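PDB 1S3J: HTH-type transcriptional repressor MdtR from Bacillus subtilis, which represses the multidrug resistance operon mdtRP by binding directly to its promoter region as a homodimer of the MarR family. Local coordinates for residues A[79-84]-A[93-98]; A[20-25]-A[117-122]; A[37-42]-A[73-78]. One frame throughout, in Å; residues are numbered along the deposited sequence.

Interaction 1: residues A[79-84]-A[93-98]; sequences NLIART and IDLSLT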
ATOM      1  N   ASN A  79      14.703  15.862  16.447  1.00 42.60           N
ATOM      2  CA  ASN A  79      14.475  17.315  16.495  1.00 41.82           C
ATOM      3  C   ASN A  79      13.676  17.810  15.288  1.00 40.71           C
ATOM      4  O   ASN A  79      13.935  18.883  14.739  1.00 40.57           O
ATOM      5  CB  ASN A  79      15.809  18.077  16.647  1.00 42.14           C
ATOM      6  CG  ASN A  79      15.630  19.606  16.666  1.00 43.23           C
ATOM      7  OD1 ASN A  79      14.769  20.159  17.385  1.00 41.89           O
ATOM      8  ND2 ASN A  79      16.450  20.294  15.863  1.00 42.88           N
ATOM      9  N   LEU A  80      12.681  17.024  14.903  1.00 38.96           N
ATOM     10  CA  LEU A  80      11.877  17.302  13.726  1.00 38.04           C
ATOM     11  C   LEU A  80      10.520  17.832  14.120  1.00 37.32           C
ATOM     12  O   LEU A  80       9.816  18.418  13.303  1.00 36.85           O
ATOM     13  CB  LEU A  80      11.699  16.022  12.923  1.00 38.17           C
ATOM     14  CG  LEU A  80      12.982  15.303  12.521  1.00 37.72           C
ATOM     15  CD1 LEU A  80      12.638  14.052  11.685  1.00 37.42           C
ATOM     16  CD2 LEU A  80      13.935  16.233  11.764  1.00 37.62           C
ATOM     17  N   ILE A  81      10.135  17.572  15.362  1.00 36.54           N
ATOM     18  CA  ILE A  81       8.941  18.141  15.943  1.00 36.35           C
ATOM     19  C   ILE A  81       9.238  18.661  17.347  1.00 36.22           C
ATOM     20  O   ILE A  81      10.246  18.291  17.954  1.00 35.89           O
ATOM     21  CB  ILE A  81       7.820  17.093  16.036  1.00 36.20           C
ATOM     22  CG1 ILE A  81       8.179  16.026  17.063  1.00 35.90           C
ATOM     23  CG2 ILE A  81       7.520  16.496  14.656  1.00 36.39           C
ATOM     24  CD1 ILE A  81       7.027  15.198  17.448  1.00 37.68           C
ATOM     25  N   ALA A  82       8.325  19.479  17.855  1.00 36.16           N
ATOM     26  CA  ALA A  82       8.345  19.918  19.246  1.00 36.62           C
ATOM     27  C   ALA A  82       6.993  19.624  19.866  1.00 36.40           C
ATOM     28  O   ALA A  82       5.966  19.661  19.179  1.00 36.64           O
ATOM     29  CB  ALA A  82       8.670  21.412  19.332  1.00 36.38           C
ATOM     30  N   ARG A  83       7.004  19.289  21.148  1.00 36.63           N
ATOM     31  CA  ARG A  83       5.796  19.192  21.923  1.00 37.63           C
ATOM     32  C   ARG A  83       5.641  20.440  22.768  1.00 38.05           C
ATOM     33  O   ARG A  83       6.611  20.940  23.309  1.00 38.12           O
ATOM     34  CB  ARG A  83       5.827  17.989  22.863  1.00 38.26           C
ATOM     35  CG  ARG A  83       5.973  16.660  22.193  1.00 39.00           C
ATOM     36  CD  ARG A  83       5.683  15.509  23.101  1.00 40.51           C
ATOM     37  NE  ARG A  83       6.704  14.479  22.975  1.00 44.12           N
ATOM     38  CZ  ARG A  83       6.460  13.181  22.913  1.00 47.38           C
ATOM     39  NH1 ARG A  83       5.214  12.708  22.984  1.00 47.23           N
ATOM     40  NH2 ARG A  83       7.468  12.342  22.779  1.00 48.20           N
ATOM     41  N   THR A  84       4.406  20.915  22.881  1.00 38.94           N
ATOM     42  CA  THR A  84       4.037  22.050  23.731  1.00 39.51           C
ATOM     43  C   THR A  84       2.699  21.750  24.436  1.00 40.50           C
ATOM     44  O   THR A  84       1.937  20.870  24.017  1.00 39.49           O
ATOM     45  CB  THR A  84       3.957  23.361  22.901  1.00 39.87           C
ATOM     46  OG1 THR A  84       3.186  23.178  21.697  1.00 37.98           O
ATOM     47  CG2 THR A  84       5.374  23.773  22.391  1.00 39.79           C
ATOM     48  N   ILE A  93      -1.193  17.622  24.938  1.00 40.32           N
ATOM     49  CA  ILE A  93       0.053  17.905  24.229  1.00 39.65           C
ATOM     50  C   ILE A  93      -0.261  18.273  22.774  1.00 38.62           C
ATOM     51  O   ILE A  93      -0.964  17.539  22.095  1.00 37.33           O
ATOM     52  CB  ILE A  93       0.968  16.648  24.296  1.00 39.61           C
ATOM     53  CG1 ILE A  93       1.191  16.195  25.757  1.00 41.21           C
ATOM     54  CG2 ILE A  93       2.267  16.877  23.568  1.00 39.39           C
ATOM     55  CD1 ILE A  93       1.762  17.243  26.695  1.00 43.32           C
ATOM     56  N   ASP A  94       0.229  19.427  22.312  1.00 38.23           N
ATOM     57  CA  ASP A  94       0.237  19.755  20.879  1.00 37.60           C
ATOM     58  C   ASP A  94       1.563  19.377  20.260  1.00 36.90           C
ATOM     59  O   ASP A  94       2.616  19.595  20.868  1.00 36.21           O
ATOM     60  CB  ASP A  94       0.077  21.242  20.618  1.00 37.90           C
ATOM     61  CG  ASP A  94      -1.255  21.779  21.045  1.00 39.40           C
ATOM     62  OD1 ASP A  94      -2.232  21.004  21.121  1.00 41.92           O
ATOM     63  OD2 ASP A  94      -1.404  22.991  21.310  1.00 40.05           O
ATOM     64  N   LEU A  95       1.508  18.862  19.032  1.00 36.06           N
ATOM     65  CA  LEU A  95       2.694  18.715  18.199  1.00 36.01           C
ATOM     66  C   LEU A  95       2.787  19.805  17.135  1.00 35.41           C
ATOM     67  O   LEU A  95       1.782  20.309  16.664  1.00 35.51           O
ATOM     68  CB  LEU A  95       2.712  17.341  17.523  1.00 35.94           C
ATOM     69  CG  LEU A  95       2.654  16.158  18.486  1.00 36.72           C
ATOM     70  CD1 LEU A  95       2.585  14.837  17.738  1.00 36.12           C
ATOM     71  CD2 LEU A  95       3.849  16.201  19.429  1.00 37.31           C
ATOM     72  N   SER A  96       4.010  20.134  16.740  1.00 35.24           N
ATOM     73  CA  SER A  96       4.242  21.004  15.600  1.00 35.74           C
ATOM     74  C   SER A  96       5.590  20.709  14.953  1.00 35.80           C
ATOM     75  O   SER A  96       6.455  20.042  15.546  1.00 35.53           O
ATOM     76  CB  SER A  96       4.133  22.474  16.027  1.00 36.09           C
ATOM     77  OG  SER A  96       5.000  22.736  17.120  1.00 37.90           O
ATOM     78  N   LEU A  97       5.783  21.176  13.725  1.00 36.38           N
ATOM     79  CA  LEU A  97       7.092  21.000  13.061  1.00 36.94           C
ATOM     80  C   LEU A  97       8.118  21.963  13.593  1.00 37.83           C
ATOM     81  O   LEU A  97       7.805  23.107  13.852  1.00 37.88           O
ATOM     82  CB  LEU A  97       6.980  21.235  11.561  1.00 36.75           C
ATOM     83  CG  LEU A  97       6.009  20.350  10.796  1.00 36.23           C
ATOM     84  CD1 LEU A  97       5.881  20.887   9.401  1.00 36.71           C
ATOM     85  CD2 LEU A  97       6.511  18.912  10.788  1.00 35.63           C
ATOM     86  N   THR A  98       9.357  21.502  13.735  1.00 39.51           N
ATOM     87  CA  THR A  98      10.504  22.395  13.859  1.00 39.83           C
ATOM     88  C   THR A  98      10.914  22.834  12.447  1.00 40.91           C
ATOM     89  O   THR A  98      10.356  22.339  11.447  1.00 40.37           O
ATOM     90  CB  THR A  98      11.678  21.681  14.529  1.00 40.18           C
ATOM     91  OG1 THR A  98      12.051  20.529  13.762  1.00 39.68           O
ATOM     92  CG2 THR A  98      11.299  21.114  15.909  1.00 40.09           C
TER
HETATM   93  O   HOH W   1       4.078  21.703  19.360  1.00 34.91           O
HETATM   94  O   HOH W   2       0.626  24.433  22.192  1.00 48.99           O
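A82 and S96 face each other across an antiparallel ladder, A82 N giving its hydrogen to S96 O at 3.0 Å and S96 N returning one to A82 O. Two residues on, T84 and D94 form the second hydrogen-bonded pair, with D94 N to T84 O at 2.8 Å. Between these pairs R83 and L95 make a non-hydrogen-bonded pair, and the gaps carry CA-H...O contacts such as L95 CA to A82 O. At the open end of the hairpin, T98 N bonds to L80 O.

T98 carries the side-chain bond: its OG1, lying between the backbone N and the carbonyl carbon (chi1 59°), donates to N79 O at 2.7 Å. T98 OG1 also accepts from G101 N, capping the start of helix 99-120.

The apolar contacts lie on the face of R83 and L95. R83 CG packs against L95 CD2 at 3.5 Å, the two chains running side by side, while R83 CD leans on I93 CG2; its guanidinium goes on to D73, in a doubtful, over-short pairing. I81 CD1 also meets L95 CD2.

On the other face a water accepts from T84 OG1 and S96 OG and donates to A82 O and D94 O, bridging both strands; a second joins T84 OG1 to D94 OD2, while N86 holds D94 OD1.

This is the beta hairpin, or wing, of the winged helix-turn-helix fold of MarR regulators.

Interaction 2: residues A[20-25]-A[117-122]; sequences QKIQPE and ARYLSF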
ATOM      1  N   GLN A  20       4.428  -2.823  -7.178  1.00 39.82           N
ATOM      2  CA  GLN A  20       5.651  -3.601  -6.978  1.00 40.93           C
ATOM      3  C   GLN A  20       6.919  -2.886  -7.424  1.00 41.24           C
ATOM      4  O   GLN A  20       7.990  -3.128  -6.894  1.00 41.19           O
ATOM      5  CB  GLN A  20       5.565  -4.929  -7.722  1.00 41.44           C
ATOM      6  CG  GLN A  20       4.603  -5.940  -7.105  1.00 43.68           C
ATOM      7  CD  GLN A  20       4.252  -7.061  -8.096  1.00 47.06           C
ATOM      8  OE1 GLN A  20       3.891  -6.796  -9.249  1.00 47.33           O
ATOM      9  NE2 GLN A  20       4.387  -8.303  -7.655  1.00 48.37           N
ATOM     10  N   LYS A  21       6.797  -2.024  -8.428  1.00 42.23           N
ATOM     11  CA  LYS A  21       7.932  -1.268  -8.959  1.00 42.29           C
ATOM     12  C   LYS A  21       8.195   0.042  -8.211  1.00 42.21           C
ATOM     13  O   LYS A  21       9.341   0.494  -8.125  1.00 42.28           O
ATOM     14  CB  LYS A  21       7.672  -0.948 -10.428  1.00 42.64           C
ATOM     15  CG  LYS A  21       8.823  -1.255 -11.355  1.00 44.99           C
ATOM     16  CD  LYS A  21       8.440  -0.914 -12.808  1.00 48.21           C
ATOM     17  CE  LYS A  21       7.504  -1.955 -13.469  1.00 49.47           C
ATOM     18  NZ  LYS A  21       8.176  -3.262 -13.746  1.00 51.34           N
ATOM     19  N   ILE A  22       7.137   0.670  -7.702  1.00 42.15           N
ATOM     20  CA  ILE A  22       7.241   2.016  -7.141  1.00 42.40           C
ATOM     21  C   ILE A  22       7.353   1.967  -5.629  1.00 43.02           C
ATOM     22  O   ILE A  22       8.069   2.775  -5.046  1.00 42.58           O
ATOM     23  CB  ILE A  22       6.049   2.907  -7.576  1.00 42.08           C
ATOM     24  CG1 ILE A  22       6.195   3.327  -9.037  1.00 41.74           C
ATOM     25  CG2 ILE A  22       5.956   4.187  -6.735  1.00 42.41           C
ATOM     26  CD1 ILE A  22       4.876   3.748  -9.693  1.00 39.81           C
ATOM     27  N   GLN A  23       6.665   1.022  -5.001  1.00 44.04           N
ATOM     28  CA  GLN A  23       6.706   0.879  -3.546  1.00 45.41           C
ATOM     29  C   GLN A  23       8.117   0.687  -2.992  1.00 46.03           C
ATOM     30  O   GLN A  23       8.519   1.465  -2.130  1.00 46.13           O
ATOM     31  CB  GLN A  23       5.776  -0.229  -3.048  1.00 45.56           C
ATOM     32  CG  GLN A  23       5.555  -0.204  -1.554  1.00 47.41           C
ATOM     33  CD  GLN A  23       6.056  -1.457  -0.846  1.00 49.61           C
ATOM     34  OE1 GLN A  23       7.122  -2.009  -1.189  1.00 50.75           O
ATOM     35  NE2 GLN A  23       5.291  -1.911   0.150  1.00 50.54           N
ATOM     36  N   PRO A  24       8.876  -0.303  -3.466  1.00 46.87           N
ATOM     37  CA  PRO A  24      10.263  -0.464  -3.002  1.00 47.60           C
ATOM     38  C   PRO A  24      11.091   0.817  -3.168  1.00 48.61           C
ATOM     39  O   PRO A  24      11.883   1.141  -2.282  1.00 48.58           O
ATOM     40  CB  PRO A  24      10.816  -1.580  -3.899  1.00 47.47           C
ATOM     41  CG  PRO A  24       9.611  -2.350  -4.303  1.00 47.20           C
ATOM     42  CD  PRO A  24       8.513  -1.332  -4.458  1.00 46.84           C
ATOM     43  N   GLU A  25      10.895   1.540  -4.271  1.00 49.39           N
ATOM     44  CA  GLU A  25      11.650   2.765  -4.510  1.00 50.43           C
ATOM     45  C   GLU A  25      11.297   3.845  -3.490  1.00 51.20           C
ATOM     46  O   GLU A  25      12.177   4.558  -3.015  1.00 50.92           O
ATOM     47  CB  GLU A  25      11.423   3.283  -5.930  1.00 50.64           C
ATOM     48  CG  GLU A  25      12.692   3.454  -6.739  1.00 51.60           C
ATOM     49  CD  GLU A  25      12.414   3.913  -8.159  1.00 53.22           C
ATOM     50  OE1 GLU A  25      11.521   3.334  -8.821  1.00 54.04           O
ATOM     51  OE2 GLU A  25      13.099   4.853  -8.614  1.00 55.68           O
ATOM     52  N   ALA A 117       7.457  11.202 -11.015  1.00 40.59           N
ATOM     53  CA  ALA A 117       7.566  11.990 -12.235  1.00 41.02           C
ATOM     54  C   ALA A 117       8.400  11.295 -13.304  1.00 40.94           C
ATOM     55  O   ALA A 117       8.310  11.663 -14.463  1.00 41.15           O
ATOM     56  CB  ALA A 117       8.145  13.389 -11.935  1.00 41.33           C
ATOM     57  N   ARG A 118       9.209  10.307 -12.930  1.00 40.89           N
ATOM     58  CA  ARG A 118       9.909   9.498 -13.928  1.00 41.28           C
ATOM     59  C   ARG A 118       8.915   8.634 -14.683  1.00 40.12           C
ATOM     60  O   ARG A 118       9.066   8.400 -15.877  1.00 40.10           O
ATOM     61  CB  ARG A 118      10.982   8.606 -13.297  1.00 42.17           C
ATOM     62  CG  ARG A 118      12.271   9.348 -12.954  1.00 45.34           C
ATOM     63  CD  ARG A 118      13.515   8.460 -12.759  1.00 48.74           C
ATOM     64  NE  ARG A 118      13.227   7.023 -12.700  1.00 52.20           N
ATOM     65  CZ  ARG A 118      12.883   6.350 -11.593  1.00 55.65           C
ATOM     66  NH1 ARG A 118      12.751   6.969 -10.422  1.00 55.53           N
ATOM     67  NH2 ARG A 118      12.656   5.039 -11.663  1.00 57.13           N
ATOM     68  N   TYR A 119       7.901   8.155 -13.979  1.00 39.04           N
ATOM     69  CA  TYR A 119       6.841   7.389 -14.614  1.00 38.31           C
ATOM     70  C   TYR A 119       5.897   8.306 -15.372  1.00 37.21           C
ATOM     71  O   TYR A 119       5.618   8.069 -16.527  1.00 37.43           O
ATOM     72  CB  TYR A 119       6.090   6.540 -13.600  1.00 38.22           C
ATOM     73  CG  TYR A 119       6.953   5.509 -12.939  1.00 38.39           C
ATOM     74  CD1 TYR A 119       7.022   4.211 -13.422  1.00 40.92           C
ATOM     75  CD2 TYR A 119       7.708   5.831 -11.823  1.00 39.74           C
ATOM     76  CE1 TYR A 119       7.841   3.264 -12.800  1.00 42.25           C
ATOM     77  CE2 TYR A 119       8.519   4.903 -11.201  1.00 39.74           C
ATOM     78  CZ  TYR A 119       8.589   3.630 -11.687  1.00 42.62           C
ATOM     79  OH  TYR A 119       9.396   2.715 -11.049  1.00 45.03           O
ATOM     80  N   LEU A 120       5.462   9.385 -14.737  1.00 36.38           N
ATOM     81  CA  LEU A 120       4.452  10.271 -15.313  1.00 35.19           C
ATOM     82  C   LEU A 120       4.925  10.978 -16.572  1.00 34.68           C
ATOM     83  O   LEU A 120       4.108  11.349 -17.413  1.00 33.72           O
ATOM     84  CB  LEU A 120       4.002  11.309 -14.279  1.00 35.13           C
ATOM     85  CG  LEU A 120       3.277  10.715 -13.073  1.00 35.75           C
ATOM     86  CD1 LEU A 120       2.892  11.806 -12.068  1.00 36.01           C
ATOM     87  CD2 LEU A 120       2.054   9.897 -13.501  1.00 35.45           C
ATOM     88  N   SER A 121       6.238  11.149 -16.721  1.00 33.87           N
ATOM     89  CA  SER A 121       6.775  11.866 -17.861  1.00 33.84           C
ATOM     90  C   SER A 121       6.596  11.133 -19.205  1.00 33.26           C
ATOM     91  O   SER A 121       6.755  11.764 -20.243  1.00 33.18           O
ATOM     92  CB  SER A 121       8.242  12.225 -17.639  1.00 34.21           C
ATOM     93  OG  SER A 121       9.030  11.060 -17.514  1.00 36.86           O
ATOM     94  N   PHE A 122       6.261   9.832 -19.173  1.00 32.17           N
ATOM     95  CA  PHE A 122       5.912   9.058 -20.360  1.00 31.53           C
ATOM     96  C   PHE A 122       4.496   9.366 -20.853  1.00 29.98           C
ATOM     97  O   PHE A 122       4.108   8.900 -21.909  1.00 29.65           O
ATOM     98  CB  PHE A 122       5.978   7.552 -20.070  1.00 32.45           C
ATOM     99  CG  PHE A 122       7.380   7.009 -19.909  1.00 35.44           C
ATOM    100  CD1 PHE A 122       8.067   6.484 -20.997  1.00 38.24           C
ATOM    101  CD2 PHE A 122       8.000   7.006 -18.670  1.00 37.39           C
ATOM    102  CE1 PHE A 122       9.353   5.963 -20.840  1.00 40.37           C
ATOM    103  CE2 PHE A 122       9.294   6.504 -18.515  1.00 38.67           C
ATOM    104  CZ  PHE A 122       9.963   5.980 -19.594  1.00 38.89           C
TER
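Y119 reaches from helix 99-120 toward helix 4-32 and puts its ring against I22 and its hydroxyl beside E25. CB points toward the other helix, and CG is set anti to the carbonyl carbon (chi1 -63°). CD2 is the first ring atom to meet it, 4.0 Å from I22 CG1. Farther out CE2 comes within 3.5 Å of that same I22 CG1, which lies over one ring face in a CH-pi contact, offset toward the rim. The isoleucine and tyrosine chains overlap head to tail, and CZ also rests on I22 CG1.

These two helices belong to the all-helical dimerization region of the MarR fold, and the second subunit packs close by, its A142 touching both K21 and Y119.

At the tip, OH donates to E25 OE1 at 3.1 Å, nearly in line with that oxygen's C-O bond, while the aliphatic chain of K21 passes the hydroxyl with CG 4.0 Å from OH. E25 divides its carboxylate between two neighbours: OE2 takes the salt bridge from R118 NH1 at 2.8 Å, on its syn side, with a weak bond from R118 NH2. The carboxylate and guanidinium planes stand 46° apart, and E25 OE2 lies at the guanidinium edge.

Interaction 3: residues A[37-42]-A[73-78]; sequences PAQLFV and DRLEQK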
ATOM      1  N   PRO A  37       6.942   5.420   7.142  1.00 36.39           N
ATOM      2  CA  PRO A  37       5.624   5.861   6.688  1.00 36.04           C
ATOM      3  C   PRO A  37       4.786   6.528   7.772  1.00 35.20           C
ATOM      4  O   PRO A  37       4.074   7.465   7.449  1.00 35.50           O
ATOM      5  CB  PRO A  37       4.946   4.552   6.244  1.00 36.10           C
ATOM      6  CG  PRO A  37       6.062   3.689   5.830  1.00 36.72           C
ATOM      7  CD  PRO A  37       7.199   4.010   6.781  1.00 36.99           C
ATOM      8  N   ALA A  38       4.823   6.041   9.006  1.00 33.87           N
ATOM      9  CA  ALA A  38       3.967   6.617  10.051  1.00 33.52           C
ATOM     10  C   ALA A  38       4.512   7.983  10.464  1.00 32.87           C
ATOM     11  O   ALA A  38       3.751   8.925  10.697  1.00 32.11           O
ATOM     12  CB  ALA A  38       3.862   5.679  11.262  1.00 33.25           C
ATOM     13  N   GLN A  39       5.831   8.087  10.553  1.00 32.63           N
ATOM     14  CA  GLN A  39       6.465   9.362  10.854  1.00 33.04           C
ATOM     15  C   GLN A  39       6.184  10.358   9.729  1.00 33.11           C
ATOM     16  O   GLN A  39       5.942  11.542   9.999  1.00 32.45           O
ATOM     17  CB  GLN A  39       7.976   9.199  11.059  1.00 33.42           C
ATOM     18  CG  GLN A  39       8.354   8.518  12.379  1.00 33.73           C
ATOM     19  CD  GLN A  39       9.823   8.139  12.427  1.00 34.95           C
ATOM     20  OE1 GLN A  39      10.635   8.787  11.806  1.00 38.35           O
ATOM     21  NE2 GLN A  39      10.159   7.101  13.174  1.00 36.69           N
ATOM     22  N   LEU A  40       6.182   9.876   8.480  1.00 33.22           N
ATOM     23  CA  LEU A  40       5.931  10.737   7.317  1.00 33.37           C
ATOM     24  C   LEU A  40       4.494  11.241   7.397  1.00 33.59           C
ATOM     25  O   LEU A  40       4.237  12.416   7.144  1.00 33.59           O
ATOM     26  CB  LEU A  40       6.187  10.021   5.981  1.00 33.20           C
ATOM     27  CG  LEU A  40       5.865  10.888   4.735  1.00 34.94           C
ATOM     28  CD1 LEU A  40       6.857  12.055   4.633  1.00 36.10           C
ATOM     29  CD2 LEU A  40       5.810  10.091   3.421  1.00 33.40           C
ATOM     30  N   PHE A  41       3.579  10.367   7.799  1.00 33.29           N
ATOM     31  CA  PHE A  41       2.199  10.754   7.956  1.00 34.42           C
ATOM     32  C   PHE A  41       2.032  11.868   9.005  1.00 34.07           C
ATOM     33  O   PHE A  41       1.195  12.763   8.837  1.00 34.68           O
ATOM     34  CB  PHE A  41       1.317   9.548   8.304  1.00 34.81           C
ATOM     35  CG  PHE A  41      -0.166   9.885   8.380  1.00 36.62           C
ATOM     36  CD1 PHE A  41      -1.015   9.623   7.313  1.00 39.27           C
ATOM     37  CD2 PHE A  41      -0.699  10.484   9.519  1.00 37.62           C
ATOM     38  CE1 PHE A  41      -2.388   9.958   7.380  1.00 40.04           C
ATOM     39  CE2 PHE A  41      -2.038  10.811   9.605  1.00 38.48           C
ATOM     40  CZ  PHE A  41      -2.894  10.547   8.532  1.00 40.78           C
ATOM     41  N   VAL A  42       2.808  11.806  10.081  1.00 33.74           N
ATOM     42  CA  VAL A  42       2.718  12.797  11.140  1.00 33.08           C
ATOM     43  C   VAL A  42       3.257  14.131  10.636  1.00 33.04           C
ATOM     44  O   VAL A  42       2.645  15.174  10.851  1.00 32.11           O
ATOM     45  CB  VAL A  42       3.491  12.376  12.393  1.00 32.92           C
ATOM     46  CG1 VAL A  42       3.449  13.484  13.425  1.00 33.00           C
ATOM     47  CG2 VAL A  42       2.908  11.079  12.991  1.00 33.27           C
ATOM     48  N   ASP A  73       8.139  10.688  20.112  1.00 35.84           N
ATOM     49  CA  ASP A  73       9.450  10.528  20.774  1.00 35.94           C
ATOM     50  C   ASP A  73      10.541  10.441  19.726  1.00 36.14           C
ATOM     51  O   ASP A  73      11.561  11.104  19.831  1.00 35.99           O
ATOM     52  CB  ASP A  73       9.510   9.228  21.601  1.00 36.96           C
ATOM     53  CG  ASP A  73       8.784   9.321  22.935  1.00 37.96           C
ATOM     54  OD1 ASP A  73       8.637  10.431  23.462  1.00 41.22           O
ATOM     55  OD2 ASP A  73       8.343   8.326  23.550  1.00 40.40           O
ATOM     56  N   ARG A  74      10.322   9.597  18.715  1.00 36.44           N
ATOM     57  CA  ARG A  74      11.320   9.345  17.683  1.00 36.91           C
ATOM     58  C   ARG A  74      11.602  10.635  16.923  1.00 36.82           C
ATOM     59  O   ARG A  74      12.734  11.037  16.770  1.00 35.82           O
ATOM     60  CB  ARG A  74      10.852   8.245  16.716  1.00 37.27           C
ATOM     61  CG  ARG A  74      10.692   6.863  17.341  1.00 37.98           C
ATOM     62  CD  ARG A  74      10.455   5.721  16.319  1.00 39.33           C
ATOM     63  NE  ARG A  74      10.123   4.449  16.972  1.00 38.01           N
ATOM     64  CZ  ARG A  74      11.015   3.566  17.421  1.00 37.32           C
ATOM     65  NH1 ARG A  74      12.319   3.784  17.307  1.00 37.71           N
ATOM     66  NH2 ARG A  74      10.597   2.451  17.996  1.00 35.75           N
ATOM     67  N   LEU A  75      10.546  11.298  16.496  1.00 37.89           N
ATOM     68  CA  LEU A  75      10.662  12.566  15.808  1.00 39.12           C
ATOM     69  C   LEU A  75      11.334  13.659  16.678  1.00 40.13           C
ATOM     70  O   LEU A  75      12.210  14.352  16.187  1.00 39.43           O
ATOM     71  CB  LEU A  75       9.275  13.019  15.304  1.00 39.07           C
ATOM     72  CG  LEU A  75       8.724  12.176  14.140  1.00 38.28           C
ATOM     73  CD1 LEU A  75       7.264  12.454  13.949  1.00 38.16           C
ATOM     74  CD2 LEU A  75       9.511  12.416  12.844  1.00 37.25           C
ATOM     75  N   GLU A  76      10.951  13.782  17.956  1.00 41.54           N
ATOM     76  CA  GLU A  76      11.540  14.809  18.838  1.00 42.93           C
ATOM     77  C   GLU A  76      13.029  14.553  19.078  1.00 43.37           C
ATOM     78  O   GLU A  76      13.831  15.484  19.093  1.00 42.93           O
ATOM     79  CB  GLU A  76      10.804  14.924  20.173  1.00 43.22           C
ATOM     80  CG  GLU A  76      11.316  16.092  21.029  1.00 45.47           C
ATOM     81  CD  GLU A  76      10.353  16.533  22.129  1.00 48.00           C
ATOM     82  OE1 GLU A  76       9.859  15.661  22.868  1.00 48.04           O
ATOM     83  OE2 GLU A  76      10.105  17.761  22.266  1.00 51.42           O
ATOM     84  N   GLN A  77      13.391  13.282  19.219  1.00 44.23           N
ATOM     85  CA  GLN A  77      14.784  12.875  19.383  1.00 45.33           C
ATOM     86  C   GLN A  77      15.646  13.275  18.177  1.00 45.12           C
ATOM     87  O   GLN A  77      16.836  13.540  18.314  1.00 45.00           O
ATOM     88  CB  GLN A  77      14.854  11.359  19.600  1.00 45.82           C
ATOM     89  CG  GLN A  77      16.252  10.806  19.877  1.00 47.81           C
ATOM     90  CD  GLN A  77      16.987  10.312  18.638  1.00 50.46           C
ATOM     91  OE1 GLN A  77      18.218  10.418  18.552  1.00 53.57           O
ATOM     92  NE2 GLN A  77      16.251   9.767  17.690  1.00 52.69           N
ATOM     93  N   LYS A  78      15.027  13.306  17.001  1.00 44.97           N
ATOM     94  CA  LYS A  78      15.681  13.745  15.773  1.00 44.85           C
ATOM     95  C   LYS A  78      15.450  15.230  15.531  1.00 43.67           C
ATOM     96  O   LYS A  78      15.936  15.770  14.541  1.00 43.33           O
ATOM     97  CB  LYS A  78      15.184  12.907  14.584  1.00 45.31           C
ATOM     98  CG  LYS A  78      15.494  11.432  14.754  1.00 46.63           C
ATOM     99  CD  LYS A  78      15.186  10.603  13.509  1.00 49.66           C
ATOM    100  CE  LYS A  78      13.786   9.984  13.580  1.00 50.12           C
ATOM    101  NZ  LYS A  78      13.526   9.039  12.463  1.00 50.50           N
TER
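Q39 and V42 of helix 37-49 meet L75, R74 and K78 at the end of helix 65-77, the second helix of the helix-turn-helix predicted for residues 54-77 and, by analogy with other MarR proteins, probably its DNA-recognition helix. The axes of the two short helical pieces cross at -75° and stand 11.0 Å apart, so that the contact is made by side chains alone.

Q39 does most of the bridging. Its CG is anti to the carbonyl carbon (chi1 -73°) and the chain runs extended beyond it, which carries the amide across to the far helix. It overlaps the L75 side chain, which runs the other way: Q39 CB lies 4.0 Å from L75 CD2, and Q39 CG is close to both L75 CG and CD2.

L75 is aimed back at helix 37-49, and its branches part. CD2 stays along the glutamine chain, whereas CD1 packs on V42 CG1 at 4.0 Å. V42 holds CG1 anti to its own backbone N (chi1 176°), which presents that methyl to L75; I57 and M61 of helix 54-61 also touch V42.

The Q39 side chain crosses those of R74 and K78 at about right angles; its amide lies nearly parallel to the R74 guanidinium plane. Q39 NE2 sits 3.4 Å from the aliphatic R74 CD. K78 bends at chi3, and its NZ donates to Q39 OE1 at 3.0 Å, tilted from the carbonyl plane.

How the interactions relate
Interactions 1 and 3 are neighbours in the DNA-binding part of the chain, their centres about 10 Å apart. Helix 65-77 is followed, after a short turn at 78-80, by strand 81-85, and the two contacts touch through a probable hydrogen bond from L80 N to L75 O and the packing of I81 on L75, joining the wing to the probable recognition helix. Interaction 2 lies on the opposite side of the chain's centre from interaction 1, about 32 Å between centres, and about 25 Å from centre to centre with interaction 3. Along the chain, 20-25 comes first and 117-122 last, so interaction 2 brackets the other two, with interaction 3 closing before interaction 1 opens. Helix 99-120, following strand 93-97, spans from the wing to the dimer region.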